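Local structure of pentatricopeptide repeat-containing protein 10, chloroplastic (Zea mays, 4M59) at residues Leu58-Gly63 with Leu93-Leu98; Glu167-Gly172 with Lys204-Ala209; Asn318-Val323 with Gly341-Ser346; Ala502-Arg507 with Met534-Ala539. The protein binds specific intergenic RNA sites in the chloroplast atpH 5'-UTR and psaJ 3'-UTR, stabilising transcripts as a barrier to RNA decay. The protein carries 4 engineered substitutions. One frame throughout, in Å; residues are numbered along the deposited sequence.

Contact 1 (Leu58-Gly63 with Leu93-Leu98); sequences LLRWAG and LDETPL
Leu59 opens the contact through its backbone: its carbonyl O lies 4.1 Å from Pro97 CB, a loose van der Waals touch at the side of the proline ring. The same oxygen accepts the helical bond from Gly63 N, while the Leu59 side chain turns into the neighbouring layer and meets Leu73 and Val76 of helix 70-82. One residue on, Arg60 carries the charge. Its CG stands anti to the carbonyl carbon (chi1 -44°), and bends at chi2 and chi3 bring the guanidinium round to Glu95, which comes in at its edge. The guanidinium and carboxylate planes are only 15° apart. Two nitrogens share a single carboxylate oxygen: Arg60 NE to Glu95 OE1 measures 2.3 Å, too short to be taken literally, and Arg60 NH2 to Glu95 OE1, at 2.8 Å, is a weak, bent bond. The opposite charges pair as a salt bridge, but its detailed geometry is doubtful. The Arg60 side chain also touches Ala91 and Leu92 of helix 86-95. Gly63 completes the contact with bare backbone: its CA sits 3.4 Å from Pro97 O, and a CB there would fall only 2.8 Å from that oxygen. Glycine thus lets helix 52-65 come close to the chain leaving helix 86-95, where Thr96 breaks the helix with positive phi and Pro97 turns toward the neighbouring helix. Pro97 also rests on Leu73, so helix 70-82 backs both segments. Contact between every second helix, with the intervening one against both, is typical of the alpha-solenoid built by pentatricopeptide repeats.

Contact 2 (Glu167-Gly172 with Lys204-Ala209); sequences EMRAAG and KARGHA
Arg169, in the last turn of helix 158-170, and Arg206, in the type I turn Lys204-Gly207 that follows helix 193-204, face each other with their CA atoms 12.5 Å apart, so the backbones stay well separated and the long side chains span the distance. Gly207, with positive phi, closes that turn as a Schellman motif. The two arginines reach out from opposite directions. Arg169 bends at chi3 and Arg206 at chi2, which brings one guanidinium over the other: Arg206 CZ lies 3.4 Å above the plane of the Arg169 group, over its centre. The planes are tilted by 35°, so the overlap is not a parallel stack. Arg169 NH2 and Arg206 NH1 are modelled 2.7 Å apart, yet both are donors and no hydrogen bond joins them; so short an approach leaves the exact placement doubtful. Arg206 has its counter-charge at home, since its NE forms a salt bridge with Asp202. This surface contact links the predicted third and fourth PPR repeats. Two like charges this near would probably repel if the modelled placement holds, and Asp202 is likely to offset this in part by balancing some of the charge of Arg206 and helping to hold its guanidinium.

Contact 3 (Asn318-Val323 with Gly341-Ser346); sequences NTYNLV and GEMSRS
Two antiparallel helices of the predicted eighth PPR repeat form the helix-turn-helix hairpin that is the building block of this fold, and Tyr320 reaches from one to Met343 and Glu342 on the other. The short axes run 169° apart in direction and 11.5 Å from each other, a span that the tyrosine ring bridges. Met343 CG lies over the centre of one ring face, 3.7 Å from the centroid, a CH-pi contact. SD follows CG toward the root of the ring, 4.6 Å from the centroid and oblique to it, completing a Met-aromatic pair, and the bend at chi3 (57°) then leaves CE near Tyr320 CB. At the far end Tyr320 OH gives a weak bond of 3.1 Å to Glu342 OE2; ring and carboxylate planes are nearly perpendicular. Putting an alanine in place of Tyr320 would probably open a gap beneath Met343 and leave Glu342 without its hydroxyl donor. Phe305 packs edge-to-face with the same ring, tying the hairpin to helix 298-310. Glu342 OE2 also has a long, weak ion pair with Lys309. The tyrosine thus serves two chemistries, its ring giving apolar cover in the interior and its hydroxyl a polar tie to a carboxylate nearer solvent.

Contact 4 (Ala502-Arg507 with Met534-Ala539); sequences ANFKCR and MLSIYA. With nucleotides of chain C.
The Phe504 ring meets Ser536 and the RNA edge-on: near its plane lie Ser536 OG, 3.6 Å from Phe504 CZ, and a phosphate oxygen of U15 of chain C, OP1, 3.2 Å from Phe504 CE2. Over one face, toward the rim, stands Arg507 NH2, 4.1 Å above the plane. The Ile537 side chain slides past the ring in the opposite direction, its CB 3.9 Å from Phe504 CE1. Phe504 swings its ring across to helix 528-539 because chi1 (-178°) turns CG to the side away from the backbone N. The chain turns sharply just behind it: Arg507, with positive phi, is the C-prime residue of a Schellman motif ending helix 493-504, its N bonded to Phe504 O at 2.7 Å. These two helices belong to the predicted PPR repeats 13 and 14, whose inner helices face the RNA in this superhelix. Replacing Phe504 by an alanine would probably open a gap between Ile537 and the nucleotide and take away the ring beside Arg507 NH2. The Arg507 guanidinium, folded back by bends at chi2 and chi3, comes obliquely to the U15 phosphate of chain C, NH2 lying 3.7 Å from OP2; this is likely to add electrostatic attraction. Ser536 OG, also 3.5 Å from C4' of the same nucleotide, touches its sugar.

In the fold
The four contacts follow one another along the chain, each closing before the next opens, as expected of a repeat protein whose pieces pack mainly with neighbours in sequence. Contacts 1 and 2 lie toward the N-terminal end, their centres about 39 Å apart; contacts 3 and 4 are farther along, about 49 Å apart. Centres of contacts 2 and 4 are about 71 Å apart, on opposite sides of the chain's centre. None of the four touches another, and they share no helix. Only contact 4 meets the RNA directly. Contact 3 instead lies near the second subunit, where Asn318 and Leu322 pack on Thr594 of that copy, consistent with homodimer formation.

Contact 1 (Leu58-Gly63 with Leu93-Leu98)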
loop_
_atom_site.group_PDB
_atom_site.type_symbol
_atom_site.label_atom_id
_atom_site.label_comp_id
_atom_site.label_asym_id
_atom_site.label_seq_id
_atom_site.Cartn_x
_atom_site.Cartn_y
_atom_site.Cartn_z
ATOM N N LEU A 58 -39.784 -12.917 6.245
ATOM C CA LEU A 58 -41.116 -13.497 6.162
ATOM C C LEU A 58 -41.009 -15.013 6.198
ATOM O O LEU A 58 -41.782 -15.687 6.874
ATOM C CB LEU A 58 -41.816 -13.048 4.879
ATOM C CG LEU A 58 -43.284 -13.442 4.721
ATOM C CD1 LEU A 58 -44.086 -13.029 5.945
ATOM C CD2 LEU A 58 -43.868 -12.822 3.463
ATOM N N LEU A 59 -40.034 -15.537 5.468
ATOM C CA LEU A 59 -39.772 -16.955 5.430
ATOM C C LEU A 59 -39.596 -17.474 6.829
ATOM O O LEU A 59 -40.196 -18.456 7.225
ATOM C CB LEU A 59 -38.492 -17.191 4.663
ATOM C CG LEU A 59 -38.502 -18.221 3.554
ATOM C CD1 LEU A 59 -37.119 -18.729 3.417
ATOM C CD2 LEU A 59 -39.441 -19.344 3.848
ATOM N N ARG A 60 -38.735 -16.794 7.577
ATOM C CA ARG A 60 -38.451 -17.168 8.954
ATOM C C ARG A 60 -39.703 -17.006 9.798
ATOM O O ARG A 60 -39.945 -17.782 10.721
ATOM C CB ARG A 60 -37.320 -16.310 9.521
ATOM C CG ARG A 60 -36.151 -16.120 8.570
ATOM C CD ARG A 60 -34.832 -16.051 9.323
ATOM N NE ARG A 60 -34.286 -17.377 9.586
ATOM C CZ ARG A 60 -33.100 -17.794 9.155
ATOM N NH1 ARG A 60 -32.331 -16.987 8.439
ATOM N NH2 ARG A 60 -32.684 -19.020 9.442
ATOM N N TRP A 61 -40.502 -15.995 9.477
ATOM C CA TRP A 61 -41.747 -15.781 10.188
ATOM C C TRP A 61 -42.687 -16.902 9.880
ATOM O O TRP A 61 -43.079 -17.650 10.761
ATOM C CB TRP A 61 -42.409 -14.480 9.782
ATOM C CG TRP A 61 -43.676 -14.239 10.526
ATOM C CD1 TRP A 61 -43.793 -13.763 11.788
ATOM C CD2 TRP A 61 -45.004 -14.481 10.065
ATOM N NE1 TRP A 61 -45.110 -13.686 12.147
ATOM C CE2 TRP A 61 -45.875 -14.123 11.102
ATOM C CE3 TRP A 61 -45.542 -14.964 8.879
ATOM C CZ2 TRP A 61 -47.248 -14.227 10.983
ATOM C CZ3 TRP A 61 -46.897 -15.075 8.770
ATOM C CH2 TRP A 61 -47.740 -14.705 9.810
ATOM N N ALA A 62 -43.037 -17.009 8.607
ATOM C CA ALA A 62 -43.953 -18.030 8.134
ATOM C C ALA A 62 -43.501 -19.397 8.587
ATOM O O ALA A 62 -44.290 -20.203 9.056
ATOM C CB ALA A 62 -44.049 -17.980 6.637
ATOM N N GLY A 63 -42.210 -19.642 8.464
ATOM C CA GLY A 63 -41.645 -20.886 8.914
ATOM C C GLY A 63 -41.976 -21.144 10.359
ATOM O O GLY A 63 -42.315 -22.251 10.731
ATOM N N LEU A 93 -29.967 -23.202 6.469
ATOM C CA LEU A 93 -29.554 -24.561 6.652
ATOM C C LEU A 93 -29.474 -24.862 8.130
ATOM O O LEU A 93 -29.705 -25.980 8.562
ATOM C CB LEU A 93 -28.191 -24.737 6.023
ATOM C CG LEU A 93 -27.506 -26.052 6.301
ATOM C CD1 LEU A 93 -27.865 -27.011 5.232
ATOM C CD2 LEU A 93 -26.049 -25.828 6.336
ATOM N N ASP A 94 -29.079 -23.861 8.910
ATOM C CA ASP A 94 -28.778 -24.071 10.322
ATOM C C ASP A 94 -29.987 -23.921 11.241
ATOM O O ASP A 94 -30.064 -24.577 12.278
ATOM C CB ASP A 94 -27.646 -23.144 10.768
ATOM C CG ASP A 94 -26.312 -23.522 10.163
ATOM O OD1 ASP A 94 -26.077 -24.729 9.950
ATOM O OD2 ASP A 94 -25.497 -22.616 9.898
ATOM N N GLU A 95 -30.922 -23.062 10.863
ATOM C CA GLU A 95 -32.124 -22.855 11.664
ATOM C C GLU A 95 -33.264 -23.761 11.196
ATOM O O GLU A 95 -33.926 -24.408 12.005
ATOM C CB GLU A 95 -32.525 -21.372 11.678
ATOM C CG GLU A 95 -33.632 -20.975 10.712
ATOM C CD GLU A 95 -34.741 -20.194 11.395
ATOM O OE1 GLU A 95 -34.810 -18.960 11.205
ATOM O OE2 GLU A 95 -35.543 -20.812 12.125
ATOM N N THR A 96 -33.481 -23.800 9.886
ATOM C CA THR A 96 -34.506 -24.657 9.304
ATOM C C THR A 96 -35.899 -24.059 9.458
ATOM O O THR A 96 -36.512 -24.170 10.526
ATOM C CB THR A 96 -34.497 -26.059 9.938
ATOM O OG1 THR A 96 -33.161 -26.395 10.335
ATOM C CG2 THR A 96 -35.003 -27.094 8.947
ATOM N N PRO A 97 -36.392 -23.435 8.395
ATOM C CA PRO A 97 -37.735 -22.845 8.408
ATOM C C PRO A 97 -38.749 -23.769 7.743
ATOM O O PRO A 97 -39.825 -23.320 7.350
ATOM C CB PRO A 97 -37.559 -21.573 7.574
ATOM C CG PRO A 97 -36.437 -21.887 6.647
ATOM C CD PRO A 97 -35.504 -22.777 7.420
ATOM N N LEU A 98 -38.402 -25.046 7.624
ATOM C CA LEU A 98 -39.283 -26.019 6.995
ATOM C C LEU A 98 -39.848 -27.007 8.006
ATOM O O LEU A 98 -39.192 -27.321 9.005
ATOM C CB LEU A 98 -38.541 -26.775 5.893
ATOM C CG LEU A 98 -38.135 -25.978 4.653
ATOM C CD1 LEU A 98 -37.120 -26.753 3.831
ATOM C CD2 LEU A 98 -39.358 -25.635 3.819
#

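Contact 2 (Glu167-Gly172 with Lys204-Ala209)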
loop_
_atom_site.group_PDB
_atom_site.type_symbol
_atom_site.label_atom_id
_atom_site.label_comp_id
_atom_site.label_asym_id
_atom_site.label_seq_id
_atom_site.Cartn_x
_atom_site.Cartn_y
_atom_site.Cartn_z
ATOM N N GLU A 167 -18.950 -42.371 -10.455
ATOM C CA GLU A 167 -20.382 -42.275 -10.188
ATOM C C GLU A 167 -21.078 -41.335 -11.163
ATOM O O GLU A 167 -22.019 -41.725 -11.851
ATOM C CB GLU A 167 -20.631 -41.814 -8.753
ATOM C CG GLU A 167 -19.800 -42.534 -7.707
ATOM C CD GLU A 167 -20.072 -42.024 -6.306
ATOM O OE1 GLU A 167 -21.092 -41.332 -6.113
ATOM O OE2 GLU A 167 -19.266 -42.315 -5.398
ATOM N N MET A 168 -20.616 -40.087 -11.212
ATOM C CA MET A 168 -21.235 -39.082 -12.070
ATOM C C MET A 168 -21.237 -39.513 -13.533
ATOM O O MET A 168 -22.192 -39.251 -14.262
ATOM C CB MET A 168 -20.546 -37.727 -11.902
ATOM C CG MET A 168 -19.256 -37.569 -12.687
ATOM S SD MET A 168 -18.518 -35.942 -12.454
ATOM C CE MET A 168 -19.555 -34.943 -13.516
ATOM N N ARG A 169 -20.168 -40.176 -13.951
ATOM C CA ARG A 169 -20.071 -40.689 -15.310
ATOM C C ARG A 169 -20.926 -41.941 -15.458
ATOM O O ARG A 169 -21.303 -42.326 -16.565
ATOM C CB ARG A 169 -18.619 -40.996 -15.671
ATOM C CG ARG A 169 -17.884 -39.835 -16.318
ATOM C CD ARG A 169 -16.708 -40.318 -17.147
ATOM N NE ARG A 169 -15.430 -39.989 -16.528
ATOM C CZ ARG A 169 -14.547 -39.140 -17.042
ATOM N NH1 ARG A 169 -13.408 -38.900 -16.408
ATOM N NH2 ARG A 169 -14.803 -38.525 -18.188
ATOM N N ALA A 170 -21.230 -42.575 -14.329
ATOM C CA ALA A 170 -22.055 -43.773 -14.316
ATOM C C ALA A 170 -23.536 -43.424 -14.247
ATOM O O ALA A 170 -24.391 -44.296 -14.394
ATOM C CB ALA A 170 -21.665 -44.670 -13.156
ATOM N N ALA A 171 -23.834 -42.149 -14.022
ATOM C CA ALA A 171 -25.205 -41.690 -13.972
ATOM C C ALA A 171 -25.444 -40.958 -15.254
ATOM O O ALA A 171 -26.399 -40.205 -15.397
ATOM C CB ALA A 171 -25.418 -40.787 -12.808
ATOM N N GLY A 172 -24.538 -41.189 -16.191
ATOM C CA GLY A 172 -24.659 -40.653 -17.522
ATOM C C GLY A 172 -24.417 -39.171 -17.522
ATOM O O GLY A 172 -24.901 -38.454 -18.394
ATOM N N LYS A 204 -8.486 -35.599 -22.445
ATOM C CA LYS A 204 -8.326 -35.089 -23.772
ATOM C C LYS A 204 -8.712 -36.209 -24.699
ATOM O O LYS A 204 -9.592 -36.090 -25.540
ATOM C CB LYS A 204 -6.876 -34.667 -23.977
ATOM C CG LYS A 204 -6.610 -33.927 -25.237
ATOM C CD LYS A 204 -5.438 -33.002 -25.082
ATOM C CE LYS A 204 -4.124 -33.744 -25.026
ATOM N NZ LYS A 204 -2.947 -32.847 -25.088
ATOM N N ALA A 205 -8.092 -37.338 -24.457
ATOM C CA ALA A 205 -8.245 -38.503 -25.307
ATOM C C ALA A 205 -9.702 -38.922 -25.459
ATOM O O ALA A 205 -10.038 -39.760 -26.286
ATOM C CB ALA A 205 -7.428 -39.646 -24.761
ATOM N N ARG A 206 -10.550 -38.337 -24.623
ATOM C CA ARG A 206 -11.981 -38.601 -24.674
ATOM C C ARG A 206 -12.612 -37.681 -25.705
ATOM O O ARG A 206 -13.806 -37.769 -25.981
ATOM C CB ARG A 206 -12.619 -38.381 -23.304
ATOM C CG ARG A 206 -11.894 -39.069 -22.160
ATOM C CD ARG A 206 -12.873 -39.723 -21.199
ATOM N NE ARG A 206 -12.197 -40.572 -20.224
ATOM C CZ ARG A 206 -12.809 -41.184 -19.215
ATOM N NH1 ARG A 206 -14.115 -41.042 -19.047
ATOM N NH2 ARG A 206 -12.114 -41.936 -18.373
ATOM N N GLY A 207 -11.800 -36.796 -26.277
ATOM C CA GLY A 207 -12.293 -35.882 -27.278
ATOM C C GLY A 207 -12.665 -34.546 -26.703
ATOM O O GLY A 207 -13.071 -33.644 -27.419
ATOM N N HIS A 208 -12.530 -34.420 -25.395
ATOM C CA HIS A 208 -12.796 -33.152 -24.765
ATOM C C HIS A 208 -11.787 -32.149 -25.250
ATOM O O HIS A 208 -10.588 -32.346 -25.122
ATOM C CB HIS A 208 -12.707 -33.270 -23.253
ATOM C CG HIS A 208 -14.035 -33.381 -22.580
ATOM N ND1 HIS A 208 -14.538 -34.584 -22.129
ATOM C CD2 HIS A 208 -14.967 -32.449 -22.292
ATOM C CE1 HIS A 208 -15.721 -34.382 -21.590
ATOM N NE2 HIS A 208 -16.007 -33.097 -21.674
ATOM N N ALA A 209 -12.277 -31.075 -25.836
ATOM C CA ALA A 209 -11.401 -29.996 -26.206
ATOM C C ALA A 209 -11.206 -29.175 -24.966
ATOM O O ALA A 209 -12.167 -28.688 -24.392
ATOM C CB ALA A 209 -12.028 -29.173 -27.277
#

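Contact 3 (Asn318-Val323 with Gly341-Ser346)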
loop_
_atom_site.group_PDB
_atom_site.type_symbol
_atom_site.label_atom_id
_atom_site.label_comp_id
_atom_site.label_asym_id
_atom_site.label_seq_id
_atom_site.Cartn_x
_atom_site.Cartn_y
_atom_site.Cartn_z
ATOM N N ASN A 318 1.863 4.683 -25.624
ATOM C CA ASN A 318 1.114 4.029 -24.579
ATOM C C ASN A 318 1.902 2.888 -24.020
ATOM O O ASN A 318 1.882 2.636 -22.829
ATOM C CB ASN A 318 -0.192 3.499 -25.127
ATOM C CG ASN A 318 -0.913 4.506 -25.955
ATOM O OD1 ASN A 318 -0.601 5.689 -25.914
ATOM N ND2 ASN A 318 -1.892 4.057 -26.714
ATOM N N THR A 319 2.596 2.190 -24.900
ATOM C CA THR A 319 3.450 1.092 -24.500
ATOM C C THR A 319 4.633 1.597 -23.687
ATOM O O THR A 319 4.988 1.028 -22.670
ATOM C CB THR A 319 3.967 0.354 -25.726
ATOM O OG1 THR A 319 2.881 0.088 -26.609
ATOM C CG2 THR A 319 4.597 -0.933 -25.323
ATOM N N TYR A 320 5.228 2.689 -24.138
ATOM C CA TYR A 320 6.357 3.275 -23.449
ATOM C C TYR A 320 5.981 3.817 -22.085
ATOM O O TYR A 320 6.689 3.579 -21.126
ATOM C CB TYR A 320 6.987 4.366 -24.303
ATOM C CG TYR A 320 8.116 3.912 -25.197
ATOM C CD1 TYR A 320 9.333 3.549 -24.669
ATOM C CD2 TYR A 320 7.982 3.883 -26.566
ATOM C CE1 TYR A 320 10.366 3.151 -25.469
ATOM C CE2 TYR A 320 9.009 3.484 -27.369
ATOM C CZ TYR A 320 10.196 3.119 -26.813
ATOM O OH TYR A 320 11.235 2.720 -27.603
ATOM N N ASN A 321 4.878 4.552 -21.994
ATOM C CA ASN A 321 4.438 5.086 -20.713
ATOM C C ASN A 321 4.218 3.980 -19.723
ATOM O O ASN A 321 4.466 4.128 -18.541
ATOM C CB ASN A 321 3.122 5.831 -20.848
ATOM C CG ASN A 321 3.178 6.928 -21.836
ATOM O OD1 ASN A 321 2.170 7.336 -22.379
ATOM N ND2 ASN A 321 4.371 7.430 -22.075
ATOM N N LEU A 322 3.717 2.873 -20.232
ATOM C CA LEU A 322 3.461 1.708 -19.435
ATOM C C LEU A 322 4.755 1.273 -18.799
ATOM O O LEU A 322 4.812 1.010 -17.610
ATOM C CB LEU A 322 2.911 0.619 -20.346
ATOM C CG LEU A 322 2.482 -0.736 -19.823
ATOM C CD1 LEU A 322 1.278 -1.141 -20.592
ATOM C CD2 LEU A 322 3.556 -1.777 -20.013
ATOM N N VAL A 323 5.806 1.224 -19.601
ATOM C CA VAL A 323 7.103 0.774 -19.139
ATOM C C VAL A 323 7.721 1.776 -18.186
ATOM O O VAL A 323 8.329 1.414 -17.194
ATOM C CB VAL A 323 8.051 0.571 -20.309
ATOM C CG1 VAL A 323 9.349 0.004 -19.833
ATOM C CG2 VAL A 323 7.436 -0.351 -21.307
ATOM N N GLY A 341 14.676 9.230 -24.341
ATOM C CA GLY A 341 15.446 9.605 -25.505
ATOM C C GLY A 341 15.231 8.649 -26.653
ATOM O O GLY A 341 15.041 9.064 -27.784
ATOM N N GLU A 342 15.246 7.376 -26.375
ATOM C CA GLU A 342 15.005 6.409 -27.399
ATOM C C GLU A 342 13.660 6.624 -27.974
ATOM O O GLU A 342 13.447 6.413 -29.132
ATOM C CB GLU A 342 15.034 5.053 -26.776
ATOM C CG GLU A 342 14.713 3.954 -27.705
ATOM C CD GLU A 342 14.859 2.593 -27.066
ATOM O OE1 GLU A 342 15.656 2.447 -26.128
ATOM O OE2 GLU A 342 14.175 1.654 -27.489
ATOM N N MET A 343 12.726 7.039 -27.140
ATOM C CA MET A 343 11.411 7.367 -27.633
ATOM C C MET A 343 11.542 8.382 -28.705
ATOM O O MET A 343 11.328 8.082 -29.837
ATOM C CB MET A 343 10.516 7.939 -26.552
ATOM C CG MET A 343 10.157 6.999 -25.498
ATOM S SD MET A 343 9.278 7.715 -24.162
ATOM C CE MET A 343 7.958 8.371 -25.053
ATOM N N SER A 344 11.968 9.579 -28.353
ATOM C CA SER A 344 12.008 10.701 -29.292
ATOM C C SER A 344 13.024 10.554 -30.402
ATOM O O SER A 344 13.101 11.344 -31.323
ATOM C CB SER A 344 12.268 11.997 -28.560
ATOM O OG SER A 344 13.453 11.932 -27.818
ATOM N N ARG A 345 13.822 9.525 -30.292
ATOM C CA ARG A 345 14.818 9.279 -31.309
ATOM C C ARG A 345 14.309 8.252 -32.295
ATOM O O ARG A 345 14.634 8.308 -33.470
ATOM C CB ARG A 345 16.111 8.799 -30.681
ATOM C CG ARG A 345 17.250 8.759 -31.643
ATOM C CD ARG A 345 18.546 8.465 -30.949
ATOM N NE ARG A 345 18.529 7.148 -30.334
ATOM C CZ ARG A 345 18.579 6.936 -29.026
ATOM N NH1 ARG A 345 18.659 7.961 -28.197
ATOM N NH2 ARG A 345 18.559 5.701 -28.550
ATOM N N SER A 346 13.504 7.318 -31.803
ATOM C CA SER A 346 12.967 6.257 -32.635
ATOM C C SER A 346 11.659 6.698 -33.213
ATOM O O SER A 346 11.075 6.010 -34.036
ATOM C CB SER A 346 12.733 5.007 -31.817
ATOM O OG SER A 346 11.498 5.103 -31.153
#

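Contact 4 (Ala502-Arg507 with Met534-Ala539)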
loop_
_atom_site.group_PDB
_atom_site.type_symbol
_atom_site.label_atom_id
_atom_site.label_comp_id
_atom_site.label_asym_id
_atom_site.label_seq_id
_atom_site.Cartn_x
_atom_site.Cartn_y
_atom_site.Cartn_z
ATOM N N ALA A 502 4.199 15.839 16.460
ATOM C CA ALA A 502 4.724 17.190 16.486
ATOM C C ALA A 502 4.925 17.693 17.892
ATOM O O ALA A 502 5.583 18.695 18.104
ATOM C CB ALA A 502 3.823 18.120 15.726
ATOM N N ASN A 503 4.317 17.003 18.850
ATOM C CA ASN A 503 4.441 17.366 20.251
ATOM C C ASN A 503 5.546 16.556 20.905
ATOM O O ASN A 503 6.053 16.918 21.964
ATOM C CB ASN A 503 3.117 17.157 20.983
ATOM C CG ASN A 503 2.190 18.348 20.858
ATOM O OD1 ASN A 503 2.480 19.431 21.367
ATOM N ND2 ASN A 503 1.067 18.155 20.178
ATOM N N PHE A 504 5.920 15.457 20.258
ATOM C CA PHE A 504 7.006 14.650 20.744
ATOM C C PHE A 504 8.274 15.334 20.337
ATOM O O PHE A 504 9.164 15.537 21.141
ATOM C CB PHE A 504 6.957 13.267 20.128
ATOM C CG PHE A 504 8.022 12.352 20.624
ATOM C CD1 PHE A 504 8.129 12.066 21.957
ATOM C CD2 PHE A 504 8.903 11.769 19.758
ATOM C CE1 PHE A 504 9.100 11.226 22.411
ATOM C CE2 PHE A 504 9.872 10.930 20.217
ATOM C CZ PHE A 504 9.969 10.657 21.542
ATOM N N LYS A 505 8.336 15.713 19.072
ATOM C CA LYS A 505 9.529 16.316 18.520
ATOM C C LYS A 505 9.860 17.589 19.262
ATOM O O LYS A 505 11.011 18.007 19.299
ATOM C CB LYS A 505 9.345 16.614 17.037
ATOM N N CYS A 506 8.839 18.197 19.848
ATOM C CA CYS A 506 9.003 19.414 20.614
ATOM C C CYS A 506 8.824 19.125 22.095
ATOM O O CYS A 506 8.753 20.036 22.903
ATOM C CB CYS A 506 8.001 20.471 20.168
ATOM S SG CYS A 506 8.149 20.975 18.466
ATOM N N ARG A 507 8.753 17.847 22.441
ATOM C CA ARG A 507 8.653 17.420 23.831
ATOM C C ARG A 507 7.520 18.085 24.582
ATOM O O ARG A 507 7.703 18.550 25.697
ATOM C CB ARG A 507 9.957 17.684 24.564
ATOM C CG ARG A 507 11.177 17.215 23.829
ATOM C CD ARG A 507 11.621 15.848 24.279
ATOM N NE ARG A 507 11.639 14.896 23.176
ATOM C CZ ARG A 507 12.581 14.848 22.243
ATOM N NH1 ARG A 507 13.591 15.699 22.268
ATOM N NH2 ARG A 507 12.508 13.948 21.278
ATOM N N MET A 534 4.545 7.697 22.795
ATOM C CA MET A 534 4.029 7.901 24.131
ATOM C C MET A 534 4.897 7.182 25.125
ATOM O O MET A 534 5.038 7.605 26.255
ATOM C CB MET A 534 2.595 7.417 24.238
ATOM C CG MET A 534 1.656 8.147 23.336
ATOM S SD MET A 534 1.599 9.896 23.656
ATOM C CE MET A 534 0.672 9.897 25.167
ATOM N N LEU A 535 5.496 6.091 24.696
ATOM C CA LEU A 535 6.299 5.315 25.608
ATOM C C LEU A 535 7.613 5.998 25.875
ATOM O O LEU A 535 8.127 5.943 26.977
ATOM C CB LEU A 535 6.556 3.936 25.038
ATOM C CG LEU A 535 7.290 3.009 25.983
ATOM C CD1 LEU A 535 6.458 2.840 27.196
ATOM C CD2 LEU A 535 7.515 1.691 25.318
ATOM N N SER A 536 8.154 6.646 24.854
ATOM C CA SER A 536 9.448 7.286 24.982
ATOM C C SER A 536 9.350 8.605 25.705
ATOM O O SER A 536 10.270 9.006 26.399
ATOM C CB SER A 536 10.076 7.511 23.619
ATOM O OG SER A 536 11.329 8.139 23.753
ATOM N N ILE A 537 8.231 9.289 25.545
ATOM C CA ILE A 537 8.061 10.555 26.220
ATOM C C ILE A 537 7.864 10.345 27.712
ATOM O O ILE A 537 8.383 11.103 28.515
ATOM C CB ILE A 537 6.929 11.392 25.601
ATOM C CG1 ILE A 537 6.949 12.799 26.173
ATOM C CG2 ILE A 537 5.589 10.765 25.826
ATOM C CD1 ILE A 537 8.255 13.491 25.988
ATOM N N TYR A 538 7.133 9.305 28.084
ATOM C CA TYR A 538 6.918 9.009 29.488
ATOM C C TYR A 538 8.215 8.518 30.075
ATOM O O TYR A 538 8.521 8.766 31.234
ATOM C CB TYR A 538 5.843 7.937 29.664
ATOM C CG TYR A 538 4.432 8.373 29.366
ATOM C CD1 TYR A 538 4.060 9.701 29.436
ATOM C CD2 TYR A 538 3.473 7.453 29.013
ATOM C CE1 TYR A 538 2.774 10.087 29.160
ATOM C CE2 TYR A 538 2.187 7.838 28.733
ATOM C CZ TYR A 538 1.845 9.153 28.809
ATOM O OH TYR A 538 0.559 9.523 28.535
ATOM N N ALA A 539 8.977 7.799 29.272
ATOM C CA ALA A 539 10.223 7.243 29.735
ATOM C C ALA A 539 11.246 8.338 29.879
ATOM O O ALA A 539 12.094 8.287 30.755
ATOM C CB ALA A 539 10.719 6.202 28.779
ATOM P P U C 15 14.005 10.462 18.787
ATOM O OP1 U C 15 12.556 10.572 18.491
ATOM O OP2 U C 15 14.707 11.584 19.456
ATOM O "O5'" U C 15 14.245 9.139 19.642
ATOM C "C5'" U C 15 13.524 8.920 20.868
ATOM C "C4'" U C 15 13.848 7.559 21.437
ATOM O "O4'" U C 15 13.779 6.563 20.387
ATOM C "C3'" U C 15 15.249 7.394 22.006
ATOM O "O3'" U C 15 15.310 7.869 23.343
ATOM C "C2'" U C 15 15.443 5.882 21.952
ATOM O "O2'" U C 15 14.897 5.208 23.067
ATOM C "C1'" U C 15 14.681 5.509 20.676
ATOM N N1 U C 15 15.557 5.317 19.514
ATOM C C2 U C 15 16.071 4.053 19.300
ATOM O O2 U C 15 15.826 3.108 20.029
ATOM N N3 U C 15 16.883 3.940 18.200
ATOM C C4 U C 15 17.228 4.934 17.311
ATOM O O4 U C 15 17.972 4.671 16.365
ATOM C C5 U C 15 16.657 6.214 17.601
ATOM C C6 U C 15 15.861 6.357 18.667
#